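Local coordinates for glucose-resistance amylase regulator (Weissella paramesenteroides ATCC 33313, PDB 4RK6), which binds glucose in the cleft of its sugar-binding core and, as a LacI-family regulator, probably controls transcription by binding DNA, at residues M124-I129 with F190-A195; A130-T135 with F164-D169; H170-G175 with V200-I205; Y183-L188 with N206-H211; T196-G201 with I221-G226. One frame throughout, in Å; residues are numbered along the deposited sequence.

Interaction 1 (M124-I129 with F190-A195); sequences MGHKNI and FTAAIA
The imidazole of His126 meets Thr191 at its edge and Ala192 over one face. In the plane of the ring, ND1 of His126 and OG1 of Thr191 lie 2.7 Å apart in a hydrogen bond whose proton could sit on either atom. Ala192 CB stands 4.0 Å from the ring centroid, 30° off the normal, a CH-pi contact. Thr191 holds OG1 between its own backbone N and carbonyl carbon (chi1 61°), which turns the hydroxyl to the histidine; a water 2.7 Å from Thr191 OG1 also accepts from the backbone N of Lys127. Thr191 N donates to Asn128 O over 2.9 Å, and Phe190 CB packs on the same carbonyl while its ring leads off toward Tyr183. Where the strand pairing starts, Ile129 is bridged in parallel to Ala192, and Ile129 CG2 touches Ile194 CD1 at 4.1 Å. Gly125 ends helix 110-123 in a Schellman motif, and His126 follows directly. NE2 of His126 is bonded to Leu281 O, which ties the ring at both nitrogens. Leu121 of helix 110-123 and Phe149 of helix 144-155 cover the isoleucines on one face of the sheet, in which strand 192-195 runs between strands 220-223 and 129-132.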
# COMPACT_ATOMS: atom_id res chain seq x y z
N MSE A 124 -1.02 -8.70 -30.97
CA MSE A 124 -1.07 -7.26 -31.21
C MSE A 124 0.10 -6.78 -32.04
O MSE A 124 0.25 -5.58 -32.25
CB MSE A 124 -1.12 -6.52 -29.87
CG MSE A 124 -2.39 -6.75 -29.06
SE MSE A 124 -4.01 -6.06 -29.94
CE MSE A 124 -3.81 -4.19 -29.31
N GLY A 125 0.96 -7.70 -32.50
CA GLY A 125 2.00 -7.40 -33.49
C GLY A 125 3.39 -7.15 -32.95
O GLY A 125 4.30 -6.73 -33.71
N HIS A 126 3.58 -7.38 -31.65
CA HIS A 126 4.88 -7.22 -31.01
C HIS A 126 5.70 -8.49 -31.17
O HIS A 126 5.16 -9.59 -31.14
CB HIS A 126 4.71 -6.88 -29.54
CG HIS A 126 3.99 -5.58 -29.33
ND1 HIS A 126 4.66 -4.38 -29.22
CD2 HIS A 126 2.67 -5.29 -29.29
CE1 HIS A 126 3.78 -3.40 -29.12
NE2 HIS A 126 2.56 -3.93 -29.13
N LYS A 127 7.00 -8.29 -31.38
CA LYS A 127 7.98 -9.38 -31.50
C LYS A 127 9.15 -9.20 -30.55
O LYS A 127 9.61 -10.15 -29.91
CB LYS A 127 8.50 -9.46 -32.94
CG LYS A 127 7.66 -10.35 -33.85
CD LYS A 127 8.12 -10.36 -35.31
CE LYS A 127 9.45 -11.07 -35.51
NZ LYS A 127 10.61 -10.13 -35.54
N ASN A 128 9.65 -7.97 -30.46
CA ASN A 128 10.72 -7.66 -29.53
C ASN A 128 10.15 -7.18 -28.20
O ASN A 128 9.55 -6.11 -28.14
CB ASN A 128 11.62 -6.61 -30.15
CG ASN A 128 12.33 -7.16 -31.37
OD1 ASN A 128 12.88 -8.26 -31.33
ND2 ASN A 128 12.31 -6.42 -32.45
N ILE A 129 10.32 -8.00 -27.17
CA ILE A 129 9.59 -7.82 -25.89
C ILE A 129 10.52 -7.95 -24.71
O ILE A 129 11.37 -8.84 -24.67
CB ILE A 129 8.41 -8.82 -25.75
CG1 ILE A 129 7.48 -8.72 -26.95
CG2 ILE A 129 7.62 -8.56 -24.47
CD1 ILE A 129 6.32 -9.68 -26.96
N PHE A 190 13.09 -2.97 -27.85
CA PHE A 190 11.82 -3.65 -27.73
C PHE A 190 10.66 -2.67 -27.83
O PHE A 190 10.78 -1.49 -27.49
CB PHE A 190 11.75 -4.41 -26.40
CG PHE A 190 12.23 -3.62 -25.21
CD1 PHE A 190 11.36 -2.81 -24.49
CD2 PHE A 190 13.56 -3.69 -24.79
CE1 PHE A 190 11.81 -2.09 -23.40
CE2 PHE A 190 14.01 -2.99 -23.69
CZ PHE A 190 13.14 -2.17 -22.99
N THR A 191 9.53 -3.18 -28.28
CA THR A 191 8.32 -2.36 -28.49
C THR A 191 7.30 -2.51 -27.36
O THR A 191 6.35 -1.71 -27.29
CB THR A 191 7.64 -2.69 -29.83
OG1 THR A 191 7.22 -4.07 -29.85
CG2 THR A 191 8.59 -2.40 -30.99
N ALA A 192 7.48 -3.54 -26.54
CA ALA A 192 6.59 -3.84 -25.42
C ALA A 192 7.39 -4.34 -24.25
O ALA A 192 8.45 -4.98 -24.40
CB ALA A 192 5.56 -4.87 -25.81
N ALA A 193 6.90 -4.03 -23.06
CA ALA A 193 7.50 -4.49 -21.83
C ALA A 193 6.43 -5.14 -20.96
O ALA A 193 5.33 -4.63 -20.82
CB ALA A 193 8.13 -3.32 -21.09
N ILE A 194 6.76 -6.31 -20.42
CA ILE A 194 5.92 -7.00 -19.46
C ILE A 194 6.50 -6.66 -18.10
O ILE A 194 7.65 -6.99 -17.79
CB ILE A 194 5.93 -8.52 -19.68
CG1 ILE A 194 5.38 -8.84 -21.07
CG2 ILE A 194 5.11 -9.19 -18.60
CD1 ILE A 194 5.47 -10.28 -21.49
N ALA A 195 5.72 -5.98 -17.28
CA ALA A 195 6.18 -5.54 -15.97
C ALA A 195 5.79 -6.55 -14.90
O ALA A 195 4.61 -6.91 -14.81
CB ALA A 195 5.54 -4.18 -15.67
O HOH W 1 8.29 -5.74 -31.69

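Interaction 2 (A130-T135 with F164-D169); sequences ALVGDT and FLYGND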
# COMPACT_ATOMS: atom_id res chain seq x y z
N ALA A 130 10.39 -7.04 -23.75
CA ALA A 130 11.19 -7.07 -22.54
C ALA A 130 10.35 -7.55 -21.33
O ALA A 130 9.16 -7.24 -21.24
CB ALA A 130 11.78 -5.71 -22.25
N LEU A 131 11.00 -8.29 -20.44
CA LEU A 131 10.49 -8.54 -19.10
C LEU A 131 11.24 -7.62 -18.16
O LEU A 131 12.47 -7.65 -18.09
CB LEU A 131 10.68 -10.02 -18.70
CG LEU A 131 10.12 -10.41 -17.33
CD1 LEU A 131 8.60 -10.44 -17.36
CD2 LEU A 131 10.62 -11.78 -16.90
N VAL A 132 10.49 -6.79 -17.44
CA VAL A 132 11.07 -5.77 -16.55
C VAL A 132 10.53 -5.94 -15.15
O VAL A 132 9.34 -6.05 -14.95
CB VAL A 132 10.78 -4.32 -17.03
CG1 VAL A 132 11.44 -3.31 -16.10
CG2 VAL A 132 11.28 -4.12 -18.46
N GLY A 133 11.42 -6.00 -14.17
CA GLY A 133 11.05 -6.20 -12.79
C GLY A 133 11.99 -7.16 -12.11
O GLY A 133 13.21 -7.00 -12.19
N ASP A 134 11.43 -8.14 -11.43
CA ASP A 134 12.24 -9.16 -10.76
C ASP A 134 12.60 -10.26 -11.78
O ASP A 134 11.83 -11.18 -12.02
CB ASP A 134 11.53 -9.68 -9.52
CG ASP A 134 12.40 -10.61 -8.69
OD1 ASP A 134 13.49 -10.96 -9.15
OD2 ASP A 134 11.99 -10.99 -7.58
N THR A 135 13.78 -10.13 -12.39
CA THR A 135 14.20 -11.01 -13.49
C THR A 135 15.52 -11.72 -13.18
O THR A 135 16.05 -12.42 -14.04
CB THR A 135 14.40 -10.25 -14.81
OG1 THR A 135 15.56 -9.42 -14.74
CG2 THR A 135 13.20 -9.40 -15.17
N PHE A 164 14.28 -9.63 -24.14
CA PHE A 164 15.05 -8.67 -23.34
C PHE A 164 14.65 -8.75 -21.87
O PHE A 164 13.51 -9.01 -21.57
CB PHE A 164 14.84 -7.25 -23.87
CG PHE A 164 15.24 -7.08 -25.30
CD1 PHE A 164 14.38 -7.49 -26.32
CD2 PHE A 164 16.48 -6.56 -25.63
CE1 PHE A 164 14.74 -7.35 -27.65
CE2 PHE A 164 16.85 -6.43 -26.96
CZ PHE A 164 15.99 -6.83 -27.96
N LEU A 165 15.62 -8.56 -20.98
CA LEU A 165 15.40 -8.67 -19.55
C LEU A 165 15.98 -7.47 -18.82
O LEU A 165 17.04 -6.99 -19.20
CB LEU A 165 16.10 -9.91 -19.00
CG LEU A 165 15.71 -11.25 -19.59
CD1 LEU A 165 16.65 -12.35 -19.12
CD2 LEU A 165 14.27 -11.59 -19.24
N TYR A 166 15.31 -7.01 -17.77
CA TYR A 166 15.93 -6.03 -16.87
C TYR A 166 15.35 -6.07 -15.50
O TYR A 166 14.14 -6.04 -15.34
CB TYR A 166 15.76 -4.60 -17.39
CG TYR A 166 16.45 -3.57 -16.52
CD1 TYR A 166 15.82 -3.04 -15.40
CD2 TYR A 166 17.77 -3.17 -16.79
CE1 TYR A 166 16.45 -2.12 -14.59
CE2 TYR A 166 18.41 -2.23 -15.98
CZ TYR A 166 17.74 -1.72 -14.88
OH TYR A 166 18.30 -0.80 -14.05
N GLY A 167 16.24 -6.10 -14.50
CA GLY A 167 15.85 -5.75 -13.14
C GLY A 167 15.98 -6.85 -12.10
O GLY A 167 15.96 -8.04 -12.41
N ASN A 168 16.08 -6.40 -10.85
CA ASN A 168 16.24 -7.26 -9.67
C ASN A 168 15.09 -7.24 -8.68
O ASN A 168 15.14 -7.93 -7.67
CB ASN A 168 17.50 -6.84 -8.91
CG ASN A 168 18.73 -7.02 -9.75
OD1 ASN A 168 18.89 -8.06 -10.38
ND2 ASN A 168 19.60 -6.01 -9.79
N ASP A 169 14.06 -6.42 -8.93
CA ASP A 169 12.97 -6.34 -7.97
C ASP A 169 11.73 -5.71 -8.60
O ASP A 169 11.78 -5.29 -9.76
CB ASP A 169 13.41 -5.60 -6.69
CG ASP A 169 13.69 -4.12 -6.90
OD1 ASP A 169 13.03 -3.45 -7.72
OD2 ASP A 169 14.56 -3.61 -6.17
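Backbone hydrogen bonds join Ala130-Val132 to Phe164-Tyr166 as parallel strands, their axes 4.5 Å apart and 13° from parallel. Leu131 N donates to Phe164 O, Tyr166 N to Leu131 O at 2.9 Å, and Gly133 N to Tyr166 O at 3.0 Å, the last two running nearly along the C=O axis. CA-H...O contacts accompany them, as from Val132 CA to Tyr166 O at 3.3 Å.

Past the strands a side chain joins in. The carbonyl O of Gly167 is gripped twice by Thr135: OG1 donates over 2.7 Å in the carbonyl plane, on a lone pair, while the backbone N comes from 47° above that plane. With OG1 between its backbone N and carbonyl carbon (chi1 71°), Thr135 brings hydroxyl and N-H to one oxygen.

Apolar contacts lie on both faces of the pair. Ala130 CB meets Phe164 CB at 3.8 Å, on the face that also carries Val132 and Tyr166; on the other, Leu131 CB touches Leu165 CD2 at 4.0 Å, and Phe149 of helix 144-155 covers both leucines. The polar ends find partners outside the two segments: Tyr166 OH bonds to Thr177, Asp134 forms a salt bridge with Lys136, and Asp169 OD1 bonds to Thr174.

Strand 129-132, helix 144-155 and strand 163-166 form a beta-alpha-beta unit of the periplasmic-binding-protein fold, whose strand-end loops here run toward the glucose site.

Interaction 3 (H170-G175 with V200-I205); sequences HSYETG and VGQGLI. With GLC (alpha-D-glucopyranose), chain C.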
# COMPACT_ATOMS: atom_id res chain seq x y z
N HIS A 170 10.65 -5.64 -7.82
CA HIS A 170 9.34 -5.23 -8.35
C HIS A 170 9.06 -3.74 -8.11
O HIS A 170 7.89 -3.34 -8.07
CB HIS A 170 8.23 -6.01 -7.64
CG HIS A 170 8.26 -7.48 -7.86
ND1 HIS A 170 8.05 -8.06 -9.09
CD2 HIS A 170 8.42 -8.50 -6.98
CE1 HIS A 170 8.11 -9.37 -8.97
NE2 HIS A 170 8.34 -9.66 -7.70
N SER A 171 10.10 -2.93 -7.94
CA SER A 171 9.92 -1.53 -7.56
C SER A 171 9.65 -0.59 -8.73
O SER A 171 9.98 -0.85 -9.88
CB SER A 171 11.16 -1.03 -6.79
OG SER A 171 12.29 -0.86 -7.65
N TYR A 172 9.06 0.56 -8.39
CA TYR A 172 8.93 1.68 -9.30
C TYR A 172 10.29 2.05 -9.92
O TYR A 172 10.38 2.28 -11.11
CB TYR A 172 8.38 2.86 -8.52
CG TYR A 172 8.37 4.17 -9.28
CD1 TYR A 172 7.29 4.52 -10.08
CD2 TYR A 172 9.41 5.08 -9.14
CE1 TYR A 172 7.27 5.74 -10.76
CE2 TYR A 172 9.41 6.29 -9.82
CZ TYR A 172 8.33 6.62 -10.63
OH TYR A 172 8.31 7.81 -11.30
N GLU A 173 11.31 2.11 -9.08
CA GLU A 173 12.64 2.50 -9.51
C GLU A 173 13.19 1.56 -10.59
O GLU A 173 13.80 2.00 -11.55
CB GLU A 173 13.59 2.53 -8.31
CG GLU A 173 13.35 3.72 -7.36
CD GLU A 173 12.17 3.57 -6.39
OE1 GLU A 173 11.58 2.46 -6.23
OE2 GLU A 173 11.81 4.60 -5.75
N THR A 174 12.93 0.26 -10.44
CA THR A 174 13.36 -0.70 -11.45
C THR A 174 12.67 -0.44 -12.78
O THR A 174 13.29 -0.48 -13.84
CB THR A 174 13.16 -2.14 -10.95
OG1 THR A 174 14.09 -2.41 -9.88
CG2 THR A 174 13.32 -3.16 -12.09
N GLY A 175 11.37 -0.16 -12.76
CA GLY A 175 10.73 0.20 -14.01
C GLY A 175 11.30 1.48 -14.63
O GLY A 175 11.50 1.55 -15.84
N VAL A 200 6.16 -1.39 -11.31
CA VAL A 200 7.17 -1.40 -12.38
C VAL A 200 6.58 -0.70 -13.60
O VAL A 200 7.24 0.11 -14.25
CB VAL A 200 7.62 -2.84 -12.72
CG1 VAL A 200 8.57 -2.85 -13.91
CG2 VAL A 200 8.23 -3.51 -11.51
N GLY A 201 5.32 -1.02 -13.93
CA GLY A 201 4.63 -0.39 -15.03
C GLY A 201 4.47 1.11 -14.86
O GLY A 201 4.64 1.88 -15.79
N GLN A 202 4.18 1.54 -13.63
CA GLN A 202 4.09 2.96 -13.36
C GLN A 202 5.46 3.66 -13.58
O GLN A 202 5.52 4.81 -14.06
CB GLN A 202 3.58 3.18 -11.95
CG GLN A 202 3.46 4.62 -11.54
CD GLN A 202 2.33 5.32 -12.25
OE1 GLN A 202 1.16 5.21 -11.84
NE2 GLN A 202 2.66 6.05 -13.31
N GLY A 203 6.52 2.98 -13.20
CA GLY A 203 7.89 3.51 -13.39
C GLY A 203 8.21 3.69 -14.84
O GLY A 203 8.77 4.69 -15.25
N LEU A 204 7.84 2.70 -15.64
CA LEU A 204 8.02 2.76 -17.08
C LEU A 204 7.24 3.93 -17.71
O LEU A 204 7.77 4.68 -18.55
CB LEU A 204 7.53 1.47 -17.71
CG LEU A 204 8.46 0.26 -17.52
CD1 LEU A 204 7.69 -1.01 -17.81
CD2 LEU A 204 9.64 0.38 -18.46
N ILE A 205 5.98 4.10 -17.31
CA ILE A 205 5.17 5.20 -17.82
C ILE A 205 5.84 6.54 -17.53
O ILE A 205 5.98 7.40 -18.42
CB ILE A 205 3.76 5.19 -17.21
CG1 ILE A 205 2.92 4.07 -17.84
CG2 ILE A 205 3.09 6.55 -17.37
CD1 ILE A 205 1.57 3.93 -17.18
C1 GLC C . 5.02 -11.68 -5.23
C2 GLC C . 3.88 -12.62 -5.63
C3 GLC C . 3.47 -12.48 -7.08
C4 GLC C . 3.31 -11.00 -7.43
C5 GLC C . 4.66 -10.31 -7.19
C6 GLC C . 4.59 -8.81 -7.49
O1 GLC C . 6.19 -12.28 -5.63
O2 GLC C . 4.26 -13.98 -5.43
O3 GLC C . 2.23 -13.17 -7.20
O4 GLC C . 2.86 -10.86 -8.74
O5 GLC C . 5.03 -10.40 -5.84
O6 GLC C . 3.68 -8.18 -6.65
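Helix 172-182 begins against helix 198-210 with Gly175 of one and Gly203 of the other meeting backbone to backbone, the CA atoms of Gly175 and Val200 4.2 Å apart and CA-H...O contacts running from Gly175 CA to Val200 O (3.5 Å) and from Gly203 CA to Tyr172 O (3.6 Å).

Val200 touches the facing segment with both methyls: CG1, anti to the backbone N at chi1 175°, lies against Gly175 CA, and CG2 sits 3.5 Å from His170 O. Tyr172 lays its ring alongside helix 198-210, CE1 3.5 Å from Gly203 CA and 4.0 Å from Gln202 CG, and its OH is bonded to Asn206 ND2 a turn farther on. Both helices flank the same side of the sheet of this periplasmic-binding-protein-like domain, and Leu204, its CD2 against Gly175 O, also touches Ala193 of strand 192-195.

Ser171 is the N-cap of helix 172-182, its OG accepting from Thr174 N at 3.1 Å and bonded also to Asp169 OD1. Just before it, His170 turns to the ligand pocket: C6 of glucose lies 3.7 Å above the imidazole plane, over the ring centre, while ND1 is bonded to Thr196 OG1, which would fix the turn of the ring under the sugar. Arg234 of the second subunit also packs on Tyr172.

Interaction 4 (Y183-L188 with N206-H211); sequences YDINQL and NAMSDH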
# COMPACT_ATOMS: atom_id res chain seq x y z
N TYR A 183 18.61 0.58 -20.82
CA TYR A 183 18.58 0.65 -22.28
C TYR A 183 18.59 2.12 -22.69
O TYR A 183 18.47 3.01 -21.87
CB TYR A 183 17.33 -0.05 -22.85
CG TYR A 183 17.35 -1.53 -22.60
CD1 TYR A 183 17.98 -2.40 -23.49
CD2 TYR A 183 16.74 -2.08 -21.46
CE1 TYR A 183 18.03 -3.75 -23.26
CE2 TYR A 183 16.78 -3.45 -21.23
CZ TYR A 183 17.42 -4.28 -22.13
OH TYR A 183 17.47 -5.62 -21.92
N ASP A 184 18.76 2.34 -23.99
CA ASP A 184 18.77 3.67 -24.58
C ASP A 184 17.34 4.08 -24.86
O ASP A 184 16.68 3.50 -25.74
CB ASP A 184 19.59 3.61 -25.88
CG ASP A 184 19.60 4.90 -26.65
OD1 ASP A 184 19.04 5.93 -26.20
OD2 ASP A 184 20.16 4.87 -27.76
N ILE A 185 16.84 5.06 -24.11
CA ILE A 185 15.43 5.46 -24.19
C ILE A 185 15.05 5.97 -25.55
O ILE A 185 13.88 5.92 -25.91
CB ILE A 185 15.03 6.48 -23.09
CG1 ILE A 185 13.51 6.55 -22.93
CG2 ILE A 185 15.59 7.88 -23.38
CD1 ILE A 185 13.08 7.06 -21.58
N ASN A 186 16.04 6.45 -26.32
CA ASN A 186 15.81 6.99 -27.63
C ASN A 186 15.76 5.95 -28.73
O ASN A 186 15.30 6.24 -29.83
CB ASN A 186 16.94 7.94 -28.03
CG ASN A 186 17.23 8.98 -26.98
OD1 ASN A 186 16.36 9.80 -26.67
ND2 ASN A 186 18.45 8.96 -26.45
N GLN A 187 16.26 4.76 -28.44
CA GLN A 187 16.30 3.66 -29.40
C GLN A 187 16.04 2.35 -28.68
O GLN A 187 16.85 1.44 -28.71
CB GLN A 187 17.68 3.60 -30.07
CG GLN A 187 17.97 4.79 -30.97
CD GLN A 187 19.33 4.68 -31.64
OE1 GLN A 187 20.02 5.68 -31.84
NE2 GLN A 187 19.73 3.46 -31.95
N LEU A 188 14.89 2.24 -28.03
CA LEU A 188 14.59 1.02 -27.32
C LEU A 188 14.54 -0.14 -28.30
O LEU A 188 13.93 -0.02 -29.35
CB LEU A 188 13.25 1.14 -26.58
CG LEU A 188 13.30 2.08 -25.38
CD1 LEU A 188 11.89 2.16 -24.80
CD2 LEU A 188 14.27 1.65 -24.32
N ASN A 206 6.28 6.72 -16.30
CA ASN A 206 6.89 7.99 -15.92
C ASN A 206 8.22 8.23 -16.61
O ASN A 206 8.51 9.37 -16.95
CB ASN A 206 7.01 8.12 -14.39
CG ASN A 206 5.69 8.50 -13.75
OD1 ASN A 206 4.71 8.72 -14.44
ND2 ASN A 206 5.66 8.58 -12.45
N ALA A 207 9.03 7.18 -16.79
CA ALA A 207 10.32 7.36 -17.44
C ALA A 207 10.08 7.82 -18.86
O ALA A 207 10.75 8.74 -19.36
CB ALA A 207 11.14 6.08 -17.43
N MSE A 208 9.09 7.22 -19.52
CA MSE A 208 8.79 7.63 -20.91
C MSE A 208 8.32 9.06 -20.94
O MSE A 208 8.84 9.88 -21.75
CB MSE A 208 7.76 6.72 -21.60
CG MSE A 208 8.15 5.24 -21.68
SE MSE A 208 9.94 4.86 -22.47
CE MSE A 208 9.35 5.24 -24.29
N SER A 209 7.35 9.40 -20.09
CA SER A 209 6.77 10.77 -20.05
C SER A 209 7.81 11.83 -19.75
O SER A 209 7.77 12.92 -20.32
CB SER A 209 5.66 10.89 -19.00
OG SER A 209 4.59 10.04 -19.31
N ASP A 210 8.73 11.51 -18.84
CA ASP A 210 9.76 12.47 -18.40
C ASP A 210 10.82 12.72 -19.47
O ASP A 210 11.61 13.66 -19.35
CB ASP A 210 10.47 11.95 -17.14
CG ASP A 210 9.60 12.01 -15.88
OD1 ASP A 210 8.51 12.64 -15.87
OD2 ASP A 210 10.08 11.49 -14.85
N HIS A 211 10.86 11.86 -20.49
CA HIS A 211 11.85 11.97 -21.58
C HIS A 211 11.21 12.16 -22.93
O HIS A 211 11.72 11.67 -23.96
CB HIS A 211 12.78 10.76 -21.55
CG HIS A 211 13.58 10.67 -20.30
ND1 HIS A 211 13.09 10.09 -19.14
CD2 HIS A 211 14.82 11.11 -20.00
CE1 HIS A 211 14.00 10.19 -18.18
NE2 HIS A 211 15.06 10.79 -18.68
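Ile185 and Met208, a selenomethionine, run alongside each other, pointing opposite ways, Ile185 CD1 coming within 3.9 Å of Met208 SE and CG1 lying nearly as close. Folding at chi2 and chi3 (-53° and -75°) curls the selenium side chain back, so that its terminal methyl faces Leu188; these two meet tip to tip, Met208 CE 4.0 Å from Leu188 CD1. Against His211, Ile185 crosses at about a right angle, with CD1 3.7 Å from His211 CB. The same methyl reaches Ala207 O at 3.6 Å, which puts it in the bend between the last helical turn and the histidine. His211, just past the helix, is held by its last turns: ND1 donates to Ala207 O over 2.7 Å, on a lone pair in the carbonyl plane and with the oxygen close to the ring plane. On the loop side, Ile185 sits in a type I turn from Asp184 to Gln187, braced by an Asx turn in which Asn186 N bonds to Asp184 OD1 at 3.0 Å. The contact thus joins the loop after helix 172-182 to the C-terminal end of helix 198-210. Its chemistry is apolar contact at a partly buried site, of methyls with the Met208 side chain, while the bonds of Asp184 and His211 shape the two surfaces locally.

Interaction 5 (T196-G201 with I221-G226); sequences TADMVG and IVTIDG. With GLC (alpha-D-glucopyranose), chain C.
OD1 of Asp198 is gripped by two donors from the facing segment: Thr223 OG1 at 2.7 Å on the anti side, 18° out of the carboxylate plane, and Gly226 N at 3.0 Å on the syn lone pair. With CG beside its own backbone N (chi1 -58°), Asp198 leans toward the chain after strand 220-223, and OD2 accepts from Leu227 N. The buried carboxylate thereby pins the bend after strand 220-223, which carries Asp225 into the pocket. Asp225 stands with its carboxylate plane turned 84° from that of Asp198 and takes two glucose hydroxyls, O4 on OD1 at 2.5 Å and O6 on OD2 at 2.6 Å. A water donates to Asp225 OD2 and accepts from Asp198 N, joining the helix start to the ligand-binding acid; the helix N-terminus could ease the charge of Asp225, whose OD2 lies 4.7 Å from Asp198 OD2. Ala197 CB adds a contact of 3.7 Å to glucose C6. Farther along, Gly201 CA lies 3.9 Å from Thr223 CG2, packing helix on strand. Strand 192-195, helix 198-210 and strand 220-223 form a beta-alpha-beta unit; Thr230 of helix 229-232 touches Asp198, and Ile117 of helix 110-123 touches Ile224.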
# COMPACT_ATOMS: atom_id res chain seq x y z
N THR A 196 6.73 -6.98 -14.05
CA THR A 196 6.44 -8.07 -13.11
C THR A 196 5.57 -7.64 -11.93
O THR A 196 5.11 -8.49 -11.16
CB THR A 196 7.71 -8.74 -12.54
OG1 THR A 196 8.46 -7.80 -11.76
CG2 THR A 196 8.54 -9.30 -13.63
N ALA A 197 5.37 -6.34 -11.77
CA ALA A 197 4.42 -5.81 -10.79
C ALA A 197 3.89 -4.49 -11.28
O ALA A 197 4.50 -3.85 -12.13
CB ALA A 197 5.06 -5.66 -9.43
N ASP A 198 2.71 -4.10 -10.79
CA ASP A 198 2.09 -2.86 -11.25
C ASP A 198 3.00 -1.61 -11.15
O ASP A 198 3.03 -0.79 -12.08
CB ASP A 198 0.79 -2.57 -10.49
CG ASP A 198 -0.23 -3.70 -10.61
OD1 ASP A 198 -0.29 -4.40 -11.65
OD2 ASP A 198 -0.96 -3.86 -9.62
N MSE A 199 3.73 -1.48 -10.05
CA MSE A 199 4.58 -0.29 -9.80
C MSE A 199 5.70 -0.24 -10.83
O MSE A 199 6.11 0.84 -11.21
CB MSE A 199 5.14 -0.28 -8.38
CG MSE A 199 4.15 0.38 -7.43
SE MSE A 199 4.15 2.30 -7.84
CE MSE A 199 3.21 2.70 -6.16
N VAL A 200 6.16 -1.39 -11.31
CA VAL A 200 7.17 -1.40 -12.38
C VAL A 200 6.58 -0.70 -13.60
O VAL A 200 7.24 0.11 -14.25
CB VAL A 200 7.62 -2.84 -12.72
CG1 VAL A 200 8.57 -2.85 -13.91
CG2 VAL A 200 8.23 -3.51 -11.51
N GLY A 201 5.32 -1.02 -13.93
CA GLY A 201 4.63 -0.39 -15.03
C GLY A 201 4.47 1.11 -14.86
O GLY A 201 4.64 1.88 -15.79
N ILE A 221 2.84 -1.62 -22.61
CA ILE A 221 3.11 -2.20 -21.31
C ILE A 221 1.94 -3.07 -20.89
O ILE A 221 0.78 -2.67 -21.05
CB ILE A 221 3.34 -1.12 -20.21
CG1 ILE A 221 4.50 -0.19 -20.55
CG2 ILE A 221 3.61 -1.75 -18.85
CD1 ILE A 221 4.52 1.03 -19.64
N VAL A 222 2.26 -4.24 -20.35
CA VAL A 222 1.30 -5.06 -19.62
C VAL A 222 1.91 -5.38 -18.25
O VAL A 222 3.08 -5.76 -18.16
CB VAL A 222 0.93 -6.38 -20.34
CG1 VAL A 222 -0.04 -7.19 -19.48
CG2 VAL A 222 0.33 -6.11 -21.70
N THR A 223 1.14 -5.20 -17.19
CA THR A 223 1.63 -5.53 -15.84
C THR A 223 0.99 -6.79 -15.28
O THR A 223 -0.04 -7.24 -15.76
CB THR A 223 1.39 -4.42 -14.79
OG1 THR A 223 0.03 -4.43 -14.36
CG2 THR A 223 1.75 -3.07 -15.31
N ILE A 224 1.63 -7.34 -14.26
CA ILE A 224 1.08 -8.45 -13.49
C ILE A 224 0.70 -7.97 -12.11
O ILE A 224 1.52 -7.38 -11.41
CB ILE A 224 2.09 -9.60 -13.37
CG1 ILE A 224 2.30 -10.20 -14.74
CG2 ILE A 224 1.55 -10.63 -12.36
CD1 ILE A 224 3.49 -11.13 -14.84
N ASP A 225 -0.58 -8.20 -11.75
CA ASP A 225 -1.18 -8.09 -10.42
C ASP A 225 -2.57 -7.44 -10.54
O ASP A 225 -3.54 -7.94 -10.00
CB ASP A 225 -0.36 -7.32 -9.38
CG ASP A 225 0.79 -8.12 -8.81
OD1 ASP A 225 0.89 -9.33 -9.12
OD2 ASP A 225 1.63 -7.51 -8.11
N GLY A 226 -2.63 -6.29 -11.20
CA GLY A 226 -3.89 -5.62 -11.45
C GLY A 226 -4.50 -4.90 -10.27
O GLY A 226 -5.72 -4.78 -10.18
C1 GLC C . 5.02 -11.68 -5.23
C2 GLC C . 3.88 -12.62 -5.63
C3 GLC C . 3.47 -12.48 -7.08
C4 GLC C . 3.31 -11.00 -7.43
C5 GLC C . 4.66 -10.31 -7.19
C6 GLC C . 4.59 -8.81 -7.49
O1 GLC C . 6.19 -12.28 -5.63
O2 GLC C . 4.26 -13.98 -5.43
O3 GLC C . 2.23 -13.17 -7.20
O4 GLC C . 2.86 -10.86 -8.74
O5 GLC C . 5.03 -10.40 -5.84
O6 GLC C . 3.68 -8.18 -6.65
O HOH W 2 1.44 -4.85 -8.15

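All five contacts lie in one domain of the periplasmic-binding-protein fold. Interactions 1, 2 and 5 share its sheet, through the neighbouring strands 220-223, 192-195, 129-132 and 163-166; along the chain, interaction 2 falls between the two halves of interaction 1. Helix 198-210 carries interactions 5, 3 and 4 in that order from its N-terminal end. Interactions 3 and 5, centred about 8 Å apart, share Val200 and Gly201 and both touch glucose. Interactions 1 and 4, about 15 Å apart between centres, lie farther from the glucose; interaction 4 is about 17 Å from interaction 5, centre to centre. Since interactions 3, 4 and 5 all reach the second subunit, the helix connects sugar site and dimer interface.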